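Serine racemase (Enterococcus faecalis, PDB 4ECL) belongs to the alanine racemase family, its cytoplasmic part joining a TIM-barrel domain to a C-terminal domain built mostly of beta strands. Local coordinates at residues L253-Q259 and A271-I277; R290-G295 and I308-I312; S297-G303 and D339-I344; I282-G287 and R363-L368. All coordinates share one frame; numbering follows the deposited sequence.

Contact 1 (L253-Q259 and A271-I277); sequences LIRKIKQ and ATRDSLI
The carboxylate of D274 receives the backbone N-H of Q259 on one of its faces: the nitrogen stands 46° out of the plane of the group, 3.0 Å from OD1. Beyond that bond, the CB of Q259 lies 3.3 Å from the same D274 OD1. The acid is turned so that its CG is anti to its own carbonyl carbon (chi1 -73°), which carries OD1 across to the opposite chain. The two segments form an antiparallel pair at the far end of the sheet of the C-terminal domain, and the D274 bond continues the pairing just beyond the I257-S275 pair. Within the strands, R255 with I277 and I257 with S275 are hydrogen-bonded pairs, each joined by two backbone bonds, while K256 and L276 form the non-hydrogen-bonded pair between them.

One face carries R255, I257, S275 and I277. I257 CG1 lies 3.6 Å from I277 CG1. The other branch of the same residue, I257 CG2, turns to A271 CB at 3.8 Å. This face also lies against the second subunit: H131 there packs on I257, and the R255 guanidinium leads away to the carbonyl oxygens of R132 and G134 of that subunit. On the reverse face, the CD2 of L276 sits beside K256, whose CG is 3.8 Å from it, the two side chains pointing the same way. At the start of its strand, S275 OG folds back along its own segment to R273 O, 2.9 Å away, reaching that oxygen from 57° above the carbonyl plane.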
loop_
_atom_site.group_PDB
_atom_site.type_symbol
_atom_site.label_atom_id
_atom_site.label_comp_id
_atom_site.label_asym_id
_atom_site.label_seq_id
_atom_site.Cartn_x
_atom_site.Cartn_y
_atom_site.Cartn_z
ATOM N N LEU A 253 -5.122 -8.950 22.343
ATOM C CA LEU A 253 -5.361 -10.223 23.005
ATOM C C LEU A 253 -4.064 -10.955 23.320
ATOM O O LEU A 253 -3.097 -10.871 22.567
ATOM C CB LEU A 253 -6.238 -11.139 22.146
ATOM C CG LEU A 253 -6.599 -12.406 22.927
ATOM C CD1 LEU A 253 -7.584 -12.031 24.026
ATOM C CD2 LEU A 253 -7.119 -13.532 22.059
ATOM N N ILE A 254 -4.060 -11.680 24.438
ATOM C CA ILE A 254 -2.959 -12.569 24.776
ATOM C C ILE A 254 -3.531 -13.964 24.900
ATOM O O ILE A 254 -4.586 -14.145 25.471
ATOM C CB ILE A 254 -2.231 -12.137 26.068
ATOM C CG1 ILE A 254 -1.464 -10.832 25.830
ATOM C CG2 ILE A 254 -1.240 -13.194 26.517
ATOM C CD1 ILE A 254 -1.975 -9.673 26.647
ATOM N N ARG A 255 -2.847 -14.937 24.321
ATOM C CA ARG A 255 -3.343 -16.290 24.288
ATOM C C ARG A 255 -2.247 -17.246 24.689
ATOM O O ARG A 255 -1.103 -17.102 24.246
ATOM C CB ARG A 255 -3.845 -16.656 22.886
ATOM C CG ARG A 255 -4.347 -18.099 22.802
ATOM C CD ARG A 255 -4.992 -18.449 21.453
ATOM N NE ARG A 255 -6.124 -17.588 21.103
ATOM C CZ ARG A 255 -7.316 -17.625 21.699
ATOM N NH1 ARG A 255 -7.542 -18.466 22.705
ATOM N NH2 ARG A 255 -8.281 -16.803 21.297
ATOM N N LYS A 256 -2.598 -18.214 25.539
ATOM C CA LYS A 256 -1.698 -19.313 25.856
ATOM C C LYS A 256 -1.694 -20.321 24.716
ATOM O O LYS A 256 -2.745 -20.752 24.261
ATOM C CB LYS A 256 -2.117 -20.009 27.151
ATOM C CG LYS A 256 -1.914 -19.180 28.404
ATOM C CD LYS A 256 -2.152 -20.014 29.643
ATOM C CE LYS A 256 -1.965 -19.187 30.898
ATOM N NZ LYS A 256 -2.021 -20.045 32.111
ATOM N N ILE A 257 -0.509 -20.693 24.257
ATOM C CA ILE A 257 -0.398 -21.720 23.233
ATOM C C ILE A 257 0.312 -22.933 23.800
ATOM O O ILE A 257 1.482 -22.854 24.180
ATOM C CB ILE A 257 0.368 -21.214 21.979
ATOM C CG1 ILE A 257 -0.484 -20.207 21.203
ATOM C CG2 ILE A 257 0.750 -22.370 21.071
ATOM C CD1 ILE A 257 -1.931 -20.639 21.036
ATOM N N LYS A 258 -0.394 -24.054 23.862
ATOM C CA LYS A 258 0.223 -25.286 24.324
ATOM C C LYS A 258 1.309 -25.737 23.358
ATOM O O LYS A 258 1.200 -25.537 22.145
ATOM C CB LYS A 258 -0.822 -26.387 24.496
ATOM C CG LYS A 258 -1.854 -26.085 25.566
ATOM C CD LYS A 258 -2.674 -27.320 25.915
ATOM C CE LYS A 258 -3.690 -27.017 27.009
ATOM N NZ LYS A 258 -4.675 -25.981 26.586
ATOM N N GLN A 259 2.361 -26.327 23.912
ATOM C CA GLN A 259 3.419 -26.937 23.124
ATOM C C GLN A 259 2.812 -27.941 22.154
ATOM O O GLN A 259 2.059 -28.821 22.559
ATOM C CB GLN A 259 4.407 -27.634 24.056
ATOM C CG GLN A 259 5.354 -28.609 23.389
ATOM C CD GLN A 259 6.256 -29.283 24.403
ATOM O OE1 GLN A 259 7.026 -28.619 25.101
ATOM N NE2 GLN A 259 6.149 -30.604 24.509
ATOM N N ALA A 271 4.628 -24.460 18.244
ATOM C CA ALA A 271 5.288 -24.065 19.484
ATOM C C ALA A 271 6.106 -25.222 20.039
ATOM O O ALA A 271 5.624 -26.361 20.117
ATOM C CB ALA A 271 4.274 -23.575 20.509
ATOM N N THR A 272 7.347 -24.922 20.414
ATOM C CA THR A 272 8.270 -25.923 20.931
ATOM C C THR A 272 8.155 -25.964 22.443
ATOM O O THR A 272 8.855 -26.720 23.121
ATOM C CB THR A 272 9.720 -25.570 20.588
ATOM O OG1 THR A 272 10.243 -24.705 21.601
ATOM C CG2 THR A 272 9.796 -24.874 19.240
ATOM N N ARG A 273 7.267 -25.126 22.962
ATOM C CA ARG A 273 7.034 -25.030 24.395
ATOM C C ARG A 273 5.681 -24.374 24.632
ATOM O O ARG A 273 5.063 -23.857 23.694
ATOM C CB ARG A 273 8.135 -24.197 25.044
ATOM C CG ARG A 273 8.223 -22.766 24.523
ATOM C CD ARG A 273 9.387 -22.036 25.174
ATOM N NE ARG A 273 9.388 -20.607 24.882
ATOM C CZ ARG A 273 10.282 -19.751 25.369
ATOM N NH1 ARG A 273 11.247 -20.186 26.170
ATOM N NH2 ARG A 273 10.212 -18.463 25.055
ATOM N N ASP A 274 5.215 -24.397 25.875
ATOM C CA ASP A 274 3.991 -23.680 26.215
ATOM C C ASP A 274 4.258 -22.192 26.082
ATOM O O ASP A 274 5.197 -21.662 26.682
ATOM C CB ASP A 274 3.528 -24.025 27.628
ATOM C CG ASP A 274 2.956 -25.422 27.724
ATOM O OD1 ASP A 274 3.241 -26.244 26.825
ATOM O OD2 ASP A 274 2.226 -25.697 28.699
ATOM N N SER A 275 3.438 -21.517 25.286
ATOM C CA SER A 275 3.763 -20.158 24.886
ATOM C C SER A 275 2.668 -19.144 25.179
ATOM O O SER A 275 1.505 -19.496 25.407
ATOM C CB SER A 275 4.106 -20.117 23.392
ATOM O OG SER A 275 5.185 -20.985 23.092
ATOM N N LEU A 276 3.068 -17.878 25.172
ATOM C CA LEU A 276 2.139 -16.766 25.218
ATOM C C LEU A 276 2.213 -16.019 23.892
ATOM O O LEU A 276 3.304 -15.672 23.420
ATOM C CB LEU A 276 2.485 -15.821 26.362
ATOM C CG LEU A 276 2.032 -16.276 27.742
ATOM C CD1 LEU A 276 2.580 -15.328 28.810
ATOM C CD2 LEU A 276 0.518 -16.333 27.787
ATOM N N ILE A 277 1.050 -15.767 23.303
ATOM C CA ILE A 277 0.968 -15.067 22.023
ATOM C C ILE A 277 0.214 -13.754 22.162
ATOM O O ILE A 277 -0.877 -13.717 22.731
ATOM C CB ILE A 277 0.261 -15.946 20.958
ATOM C CG1 ILE A 277 1.177 -17.088 20.524
ATOM C CG2 ILE A 277 -0.163 -15.124 19.752
ATOM C CD1 ILE A 277 2.572 -16.632 20.186
#

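Contact 2 (R290-G295 and I308-I312); sequences RNLSCG and IVGKI
K311 lies over C294 and R290, and its side chain can be followed outward. CB is 4.0 Å from the OG of S293. Bends at chi2 and chi3 (-62° and -70°) then curl the chain back over the loop 290-295 instead of letting it extend away. CD comes to rest 3.5 Å from C294 SG, and CE lies 3.4 Å from NH2 of R290. NZ ends 4.3 Å from that same R290 NH2, so two like charges are neighbours here and probably repel each other mildly. The backbone oxygen of K311 accepts a bond from R132 of the second subunit.

Next to it, S293 OG is held from two directions. S293 OG accepts the N-H of I312 at 2.6 Å. The same S293 OG donates to R290 O at 2.7 Å, in the carbonyl plane. R290 O also takes the N-H of S293, which closes the short 3-10 turn 290-292. Two further backbone bonds run from C294 N to G310 O and, weakly, from G295 N to I308 O. The CD1 of I312 packs 3.7 Å from L292 CB.

The contact thus lays a connecting loop of the C-terminal domain along the end of strand 304-309. L292 reaches helix 346-352 through V349 and S352, while I308 and I312 turn to V319 and L317 of strand 317-320.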
loop_
_atom_site.group_PDB
_atom_site.type_symbol
_atom_site.label_atom_id
_atom_site.label_comp_id
_atom_site.label_asym_id
_atom_site.label_seq_id
_atom_site.Cartn_x
_atom_site.Cartn_y
_atom_site.Cartn_z
ATOM N N ARG A 290 3.636 -8.818 4.003
ATOM C CA ARG A 290 3.369 -10.207 4.347
ATOM C C ARG A 290 4.625 -11.089 4.350
ATOM O O ARG A 290 4.683 -12.076 5.074
ATOM C CB ARG A 290 2.320 -10.782 3.404
ATOM C CG ARG A 290 1.803 -12.137 3.817
ATOM C CD ARG A 290 0.687 -12.622 2.903
ATOM N NE ARG A 290 0.219 -13.936 3.326
ATOM C CZ ARG A 290 0.718 -15.087 2.882
ATOM N NH1 ARG A 290 1.696 -15.088 1.980
ATOM N NH2 ARG A 290 0.231 -16.239 3.335
ATOM N N ASN A 291 5.642 -10.734 3.569
ATOM C CA ASN A 291 6.858 -11.551 3.534
ATOM C C ASN A 291 7.714 -11.426 4.805
ATOM O O ASN A 291 8.734 -12.098 4.957
ATOM C CB ASN A 291 7.681 -11.293 2.264
ATOM C CG ASN A 291 8.267 -9.893 2.217
ATOM O OD1 ASN A 291 8.232 -9.157 3.202
ATOM N ND2 ASN A 291 8.823 -9.520 1.064
ATOM N N LEU A 292 7.287 -10.574 5.727
ATOM C CA LEU A 292 7.880 -10.559 7.067
ATOM C C LEU A 292 7.364 -11.716 7.954
ATOM O O LEU A 292 7.776 -11.853 9.111
ATOM C CB LEU A 292 7.619 -9.212 7.743
ATOM C CG LEU A 292 8.274 -8.026 7.040
ATOM C CD1 LEU A 292 7.919 -6.697 7.705
ATOM C CD2 LEU A 292 9.786 -8.237 7.003
ATOM N N SER A 293 6.468 -12.536 7.400
ATOM C CA SER A 293 5.860 -13.656 8.115
ATOM C C SER A 293 6.879 -14.631 8.708
ATOM O O SER A 293 8.023 -14.696 8.259
ATOM C CB SER A 293 4.913 -14.435 7.187
ATOM O OG SER A 293 3.678 -13.763 6.975
ATOM N N CYS A 294 6.444 -15.369 9.734
ATOM C CA CYS A 294 7.181 -16.512 10.295
ATOM C C CYS A 294 8.613 -16.249 10.770
ATOM O O CYS A 294 9.539 -16.958 10.368
ATOM C CB CYS A 294 7.198 -17.671 9.299
ATOM S SG CYS A 294 5.683 -17.826 8.357
ATOM N N GLY A 295 8.791 -15.255 11.636
ATOM C CA GLY A 295 10.096 -14.981 12.209
ATOM C C GLY A 295 10.990 -14.111 11.336
ATOM O O GLY A 295 12.137 -13.812 11.695
ATOM N N ILE A 308 7.614 -12.467 15.229
ATOM C CA ILE A 308 6.330 -12.688 14.597
ATOM C C ILE A 308 6.124 -14.187 14.402
ATOM O O ILE A 308 7.019 -14.890 13.929
ATOM C CB ILE A 308 6.252 -11.963 13.258
ATOM C CG1 ILE A 308 6.486 -10.463 13.471
ATOM C CG2 ILE A 308 4.908 -12.233 12.600
ATOM C CD1 ILE A 308 6.678 -9.685 12.189
ATOM N N VAL A 309 4.953 -14.681 14.791
ATOM C CA VAL A 309 4.660 -16.105 14.675
ATOM C C VAL A 309 3.541 -16.351 13.659
ATOM O O VAL A 309 2.529 -15.643 13.644
ATOM C CB VAL A 309 4.326 -16.731 16.047
ATOM C CG1 VAL A 309 5.496 -16.552 16.999
ATOM C CG2 VAL A 309 3.091 -16.094 16.639
ATOM N N GLY A 310 3.754 -17.331 12.785
ATOM C CA GLY A 310 2.789 -17.671 11.756
ATOM C C GLY A 310 2.770 -16.649 10.633
ATOM O O GLY A 310 3.605 -15.740 10.590
ATOM N N LYS A 311 1.808 -16.790 9.729
ATOM C CA LYS A 311 1.685 -15.874 8.599
ATOM C C LYS A 311 1.065 -14.556 9.047
ATOM O O LYS A 311 0.279 -14.516 10.007
ATOM C CB LYS A 311 0.831 -16.496 7.497
ATOM C CG LYS A 311 1.195 -17.934 7.169
ATOM C CD LYS A 311 2.625 -18.034 6.641
ATOM C CE LYS A 311 2.764 -17.422 5.246
ATOM N NZ LYS A 311 4.132 -17.606 4.661
ATOM N N ILE A 312 1.438 -13.480 8.361
ATOM C CA ILE A 312 0.839 -12.175 8.589
ATOM C C ILE A 312 -0.472 -12.090 7.826
ATOM O O ILE A 312 -0.529 -12.423 6.654
ATOM C CB ILE A 312 1.777 -11.045 8.139
ATOM C CG1 ILE A 312 3.070 -11.085 8.961
ATOM C CG2 ILE A 312 1.084 -9.696 8.278
ATOM C CD1 ILE A 312 4.072 -9.998 8.611
#

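Contact 3 (S297-G303 and D339-I344); sequences SYVLIGG and DGKEEI
Apolar contact is centred on L300, which points toward the 339-344 segment and is covered along its length. L300 CB meets D339 CB at 3.8 Å. Farther out, L300 CD1 lies 3.6 Å from E342 CB. The same L300 CD1 is 4.0 Å from I344 CG2. I344 also reaches Y298: its CD1 comes to 3.8 Å from the ring atom CZ, the two side chains approaching from opposite directions. CG1 anti to the backbone N (chi1 175°) carries CD1 of the isoleucine toward the tyrosine.

The 339-344 segment forms the turn and second strand of a beta hairpin (338-339 with 342-344), closed by a type II' turn, with D339 and E342 exchanging backbone hydrogen bonds. It packs against strand 298-301 in the C-terminal domain without pairing with it; helix 346-352 covers the far end, where M348 touches Y298 and V349 touches I344.

Polar links gather at the glycine turn after the strand. G303 N donates to D339 OD2 at 2.9 Å, arriving from 64° above the carboxylate plane. A water bridges the two backbones, donating to G303 O at 3.2 Å and accepting from K341 N at 3.1 Å.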
loop_
_atom_site.group_PDB
_atom_site.type_symbol
_atom_site.label_atom_id
_atom_site.label_comp_id
_atom_site.label_asym_id
_atom_site.label_seq_id
_atom_site.Cartn_x
_atom_site.Cartn_y
_atom_site.Cartn_z
ATOM N N SER A 297 10.685 -11.136 10.971
ATOM C CA SER A 297 10.911 -9.934 11.757
ATOM C C SER A 297 10.413 -10.167 13.187
ATOM O O SER A 297 9.815 -11.204 13.499
ATOM C CB SER A 297 10.223 -8.711 11.135
ATOM O OG SER A 297 10.905 -7.504 11.493
ATOM N N TYR A 298 10.676 -9.201 14.054
ATOM C CA TYR A 298 10.174 -9.238 15.413
ATOM C C TYR A 298 9.601 -7.863 15.713
ATOM O O TYR A 298 9.800 -6.925 14.952
ATOM C CB TYR A 298 11.303 -9.576 16.392
ATOM C CG TYR A 298 12.505 -8.653 16.288
ATOM C CD1 TYR A 298 12.525 -7.435 16.951
ATOM C CD2 TYR A 298 13.616 -9.001 15.521
ATOM C CE1 TYR A 298 13.617 -6.586 16.860
ATOM C CE2 TYR A 298 14.713 -8.155 15.423
ATOM C CZ TYR A 298 14.704 -6.950 16.095
ATOM O OH TYR A 298 15.780 -6.096 16.011
ATOM N N VAL A 299 8.883 -7.726 16.813
ATOM C CA VAL A 299 8.488 -6.391 17.221
ATOM C C VAL A 299 9.075 -6.105 18.593
ATOM O O VAL A 299 9.608 -7.004 19.246
ATOM C CB VAL A 299 6.968 -6.234 17.239
ATOM C CG1 VAL A 299 6.389 -6.524 15.850
ATOM C CG2 VAL A 299 6.346 -7.164 18.274
ATOM N N LEU A 300 8.997 -4.854 19.028
ATOM C CA LEU A 300 9.461 -4.513 20.364
ATOM C C LEU A 300 8.271 -4.305 21.298
ATOM O O LEU A 300 7.375 -3.497 21.029
ATOM C CB LEU A 300 10.370 -3.282 20.350
ATOM C CG LEU A 300 11.641 -3.382 19.490
ATOM C CD1 LEU A 300 12.463 -2.089 19.557
ATOM C CD2 LEU A 300 12.499 -4.584 19.874
ATOM N N ILE A 301 8.262 -5.064 22.381
ATOM C CA ILE A 301 7.257 -4.901 23.421
ATOM C C ILE A 301 7.972 -4.883 24.766
ATOM O O ILE A 301 8.777 -5.772 25.057
ATOM C CB ILE A 301 6.199 -6.018 23.408
ATOM C CG1 ILE A 301 5.378 -5.962 22.115
ATOM C CG2 ILE A 301 5.277 -5.868 24.610
ATOM C CD1 ILE A 301 4.428 -7.141 21.923
ATOM N N GLY A 302 7.685 -3.860 25.567
ATOM C CA GLY A 302 8.351 -3.679 26.846
ATOM C C GLY A 302 9.863 -3.699 26.704
ATOM O O GLY A 302 10.575 -4.219 27.569
ATOM N N GLY A 303 10.351 -3.154 25.595
ATOM C CA GLY A 303 11.774 -3.100 25.334
ATOM C C GLY A 303 12.402 -4.421 24.929
ATOM O O GLY A 303 13.621 -4.539 24.869
ATOM N N ASP A 339 12.307 1.351 21.478
ATOM C CA ASP A 339 11.616 0.974 22.695
ATOM C C ASP A 339 12.660 0.465 23.670
ATOM O O ASP A 339 13.404 -0.471 23.363
ATOM C CB ASP A 339 10.579 -0.106 22.406
ATOM C CG ASP A 339 9.737 -0.453 23.622
ATOM O OD1 ASP A 339 9.730 0.335 24.597
ATOM O OD2 ASP A 339 9.072 -1.514 23.592
ATOM N N GLY A 340 12.716 1.086 24.845
ATOM C CA GLY A 340 13.750 0.781 25.818
ATOM C C GLY A 340 15.103 1.101 25.215
ATOM O O GLY A 340 15.308 2.189 24.688
ATOM N N LYS A 341 16.023 0.143 25.269
ATOM C CA LYS A 341 17.354 0.332 24.691
ATOM C C LYS A 341 17.444 -0.414 23.368
ATOM O O LYS A 341 18.530 -0.613 22.827
ATOM C CB LYS A 341 18.432 -0.182 25.646
ATOM C CG LYS A 341 18.256 0.255 27.098
ATOM C CD LYS A 341 18.486 1.743 27.266
ATOM C CE LYS A 341 18.917 2.058 28.691
ATOM N NZ LYS A 341 19.438 3.450 28.823
ATOM N N GLU A 342 16.288 -0.837 22.868
ATOM C CA GLU A 342 16.189 -1.586 21.616
ATOM C C GLU A 342 15.715 -0.695 20.459
ATOM O O GLU A 342 14.975 0.264 20.671
ATOM C CB GLU A 342 15.221 -2.764 21.802
ATOM C CG GLU A 342 15.828 -3.990 22.467
ATOM C CD GLU A 342 16.722 -4.801 21.534
ATOM O OE1 GLU A 342 16.695 -4.560 20.303
ATOM O OE2 GLU A 342 17.453 -5.682 22.035
ATOM N N GLU A 343 16.139 -1.012 19.239
ATOM C CA GLU A 343 15.647 -0.296 18.050
ATOM C C GLU A 343 15.539 -1.194 16.824
ATOM O O GLU A 343 16.445 -1.964 16.514
ATOM C CB GLU A 343 16.524 0.922 17.709
ATOM C CG GLU A 343 15.994 1.715 16.511
ATOM C CD GLU A 343 16.760 3.009 16.256
ATOM O OE1 GLU A 343 17.894 3.167 16.766
ATOM O OE2 GLU A 343 16.214 3.878 15.550
ATOM N N ILE A 344 14.412 -1.094 16.132
ATOM C CA ILE A 344 14.218 -1.798 14.877
ATOM C C ILE A 344 13.993 -0.729 13.809
ATOM O O ILE A 344 12.920 -0.128 13.726
ATOM C CB ILE A 344 13.041 -2.811 14.988
ATOM C CG1 ILE A 344 12.737 -3.467 13.647
ATOM C CG2 ILE A 344 11.800 -2.161 15.576
ATOM C CD1 ILE A 344 13.706 -4.569 13.276
HETATM O O HOH W 1 15.071 -2.362 26.767
#

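Contact 4 (I282-G287 and R363-L368); sequences IGYADG and RMGHRL
R367 grips D286 side-on, NE bonding to OD1 and NH2 to OD2, each at 3.0 Å, in a two-pronged salt bridge between two turns of the C-terminal domain: a 3-10 turn at 284-286 and a type I beta turn from G365 to L368. Both oxygens lie near the guanidinium plane, yet the carboxylate is canted 41° to it, so that the nitrogens come in from above the acid's own plane. Its rotation is further fixed by G283 N, which donates to D286 OD2 on the anti lone pair. R6 forms another salt bridge to this oxygen, while R367 is shared with D315 and with E68 of the second subunit.

The tight part of the contact is backbone against backbone. G365 N bonds to D286 O at 2.8 Å, and G287, also without a side chain, brings its CA to 3.5 Å from R363 O. L368 seals the side of this junction, its CD1 lying 3.3 Å from D286 O and its CD2 against the CB of the aspartate. Beyond, I282 and L368 both turn to A7 and L247 of the sheet.

Toward A285 the fit is looser and water enters. One molecule links the turns, donating to A285 O and accepting from R367 N at 2.7 Å. At the opposite end, selenomethionine M364 starts away from the loop, but bends at chi2 (-70°) and chi3 return its CE to 3.2 Å from G287 O.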
loop_
_atom_site.group_PDB
_atom_site.type_symbol
_atom_site.label_atom_id
_atom_site.label_comp_id
_atom_site.label_asym_id
_atom_site.label_seq_id
_atom_site.Cartn_x
_atom_site.Cartn_y
_atom_site.Cartn_z
ATOM N N ILE A 282 -2.650 -5.240 13.271
ATOM C CA ILE A 282 -2.035 -4.683 12.081
ATOM C C ILE A 282 -1.664 -5.812 11.134
ATOM O O ILE A 282 -1.159 -6.856 11.560
ATOM C CB ILE A 282 -0.792 -3.839 12.402
ATOM C CG1 ILE A 282 -0.267 -3.158 11.136
ATOM C CG2 ILE A 282 0.313 -4.689 13.021
ATOM C CD1 ILE A 282 0.984 -2.286 11.420
ATOM N N GLY A 283 -1.940 -5.613 9.849
ATOM C CA GLY A 283 -1.650 -6.628 8.855
ATOM C C GLY A 283 -1.053 -6.064 7.580
ATOM O O GLY A 283 -0.612 -4.906 7.543
ATOM N N TYR A 284 -1.044 -6.870 6.518
ATOM C CA TYR A 284 -0.401 -6.420 5.284
ATOM C C TYR A 284 -1.187 -5.310 4.581
ATOM O O TYR A 284 -0.599 -4.460 3.935
ATOM C CB TYR A 284 -0.020 -7.580 4.356
ATOM C CG TYR A 284 -1.137 -8.539 3.987
ATOM C CD1 TYR A 284 -2.134 -8.171 3.088
ATOM C CD2 TYR A 284 -1.162 -9.831 4.498
ATOM C CE1 TYR A 284 -3.146 -9.055 2.735
ATOM C CE2 TYR A 284 -2.168 -10.726 4.149
ATOM C CZ TYR A 284 -3.157 -10.331 3.270
ATOM O OH TYR A 284 -4.151 -11.208 2.932
ATOM N N ALA A 285 -2.505 -5.271 4.758
ATOM C CA ALA A 285 -3.285 -4.161 4.203
ATOM C C ALA A 285 -2.887 -2.822 4.815
ATOM O O ALA A 285 -3.125 -1.768 4.233
ATOM C CB ALA A 285 -4.767 -4.393 4.374
ATOM N N ASP A 286 -2.263 -2.861 5.985
ATOM C CA ASP A 286 -1.786 -1.636 6.617
ATOM C C ASP A 286 -0.387 -1.308 6.105
ATOM O O ASP A 286 0.223 -0.331 6.524
ATOM C CB ASP A 286 -1.777 -1.770 8.147
ATOM C CG ASP A 286 -3.156 -1.982 8.721
ATOM O OD1 ASP A 286 -3.930 -0.999 8.795
ATOM O OD2 ASP A 286 -3.459 -3.129 9.120
ATOM N N GLY A 287 0.121 -2.131 5.194
ATOM C CA GLY A 287 1.425 -1.886 4.606
ATOM C C GLY A 287 2.566 -2.547 5.340
ATOM O O GLY A 287 3.729 -2.248 5.093
ATOM N N ARG A 363 4.826 2.814 0.921
ATOM C CA ARG A 363 3.655 1.923 0.865
ATOM C C ARG A 363 3.003 1.662 2.222
ATOM O O ARG A 363 2.306 0.658 2.402
ATOM C CB ARG A 363 4.001 0.592 0.181
ATOM C CG ARG A 363 4.484 0.742 -1.272
ATOM C CD ARG A 363 4.766 -0.614 -1.913
ATOM N NE ARG A 363 3.579 -1.465 -1.928
ATOM C CZ ARG A 363 3.593 -2.765 -2.214
ATOM N NH1 ARG A 363 4.742 -3.374 -2.503
ATOM N NH2 ARG A 363 2.456 -3.457 -2.209
HETATM N N MSE A 364 3.224 2.555 3.182
HETATM C CA MSE A 364 2.509 2.465 4.451
HETATM C C MSE A 364 1.034 2.651 4.135
HETATM O O MSE A 364 0.672 3.516 3.331
HETATM C CB MSE A 364 3.004 3.535 5.418
HETATM C CG MSE A 364 4.356 3.216 6.063
HETATM SE SE MSE A 364 4.218 1.734 7.342
HETATM C CE MSE A 364 5.189 0.313 6.447
ATOM N N GLY A 365 0.184 1.826 4.739
ATOM C CA GLY A 365 -1.222 1.787 4.371
ATOM C C GLY A 365 -1.967 3.048 4.769
ATOM O O GLY A 365 -1.686 3.650 5.804
ATOM N N HIS A 366 -2.928 3.443 3.945
ATOM C CA HIS A 366 -3.730 4.637 4.200
ATOM C C HIS A 366 -4.584 4.515 5.457
ATOM O O HIS A 366 -5.017 5.527 6.009
ATOM C CB HIS A 366 -4.636 4.951 2.999
ATOM C CG HIS A 366 -5.389 6.235 3.136
ATOM N ND1 HIS A 366 -6.761 6.285 3.273
ATOM C CD2 HIS A 366 -4.961 7.519 3.188
ATOM C CE1 HIS A 366 -7.144 7.543 3.391
ATOM N NE2 HIS A 366 -6.071 8.313 3.344
ATOM N N ARG A 367 -4.833 3.279 5.896
ATOM C CA ARG A 367 -5.665 3.003 7.072
ATOM C C ARG A 367 -4.984 3.393 8.391
ATOM O O ARG A 367 -5.658 3.632 9.398
ATOM C CB ARG A 367 -6.067 1.514 7.093
ATOM C CG ARG A 367 -7.128 1.119 8.107
ATOM C CD ARG A 367 -7.744 -0.271 7.797
ATOM N NE ARG A 367 -6.755 -1.350 7.862
ATOM C CZ ARG A 367 -7.006 -2.625 7.575
ATOM N NH1 ARG A 367 -8.228 -3.003 7.208
ATOM N NH2 ARG A 367 -6.035 -3.528 7.666
ATOM N N LEU A 368 -3.655 3.455 8.389
ATOM C CA LEU A 368 -2.889 3.777 9.600
ATOM C C LEU A 368 -3.133 5.210 10.030
ATOM O O LEU A 368 -3.067 6.117 9.209
ATOM C CB LEU A 368 -1.391 3.591 9.339
ATOM C CG LEU A 368 -0.883 2.164 9.134
ATOM C CD1 LEU A 368 0.578 2.158 8.701
ATOM C CD2 LEU A 368 -1.072 1.379 10.424
HETATM O O HOH W 2 -4.444 0.966 4.525
#

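How the contacts relate
Followed from the N terminus, the chain first closes contact 1, a local return between strands 245-257 and 275-280, complete before any other contact opens. Segment 282-287, in the loop after strand 275-280, then begins contact 4, the widest loop, which ends only at 363-368, between helix 357-362 and strand 369-372. Contacts 2 and 3 nest inside it, and they cross: 290-295 and 297-303 come first, then 308-312 and 339-344. Strands 298-301 and 304-309 join the crossing pair, with a probable hydrogen bond from I308 N to S297 O. Contact 1 reaches contact 2 where I277 packs on V309, and Y284 of contact 4 lies against R290 and I312. Contacts 1, 2 and 4 touch the second subunit.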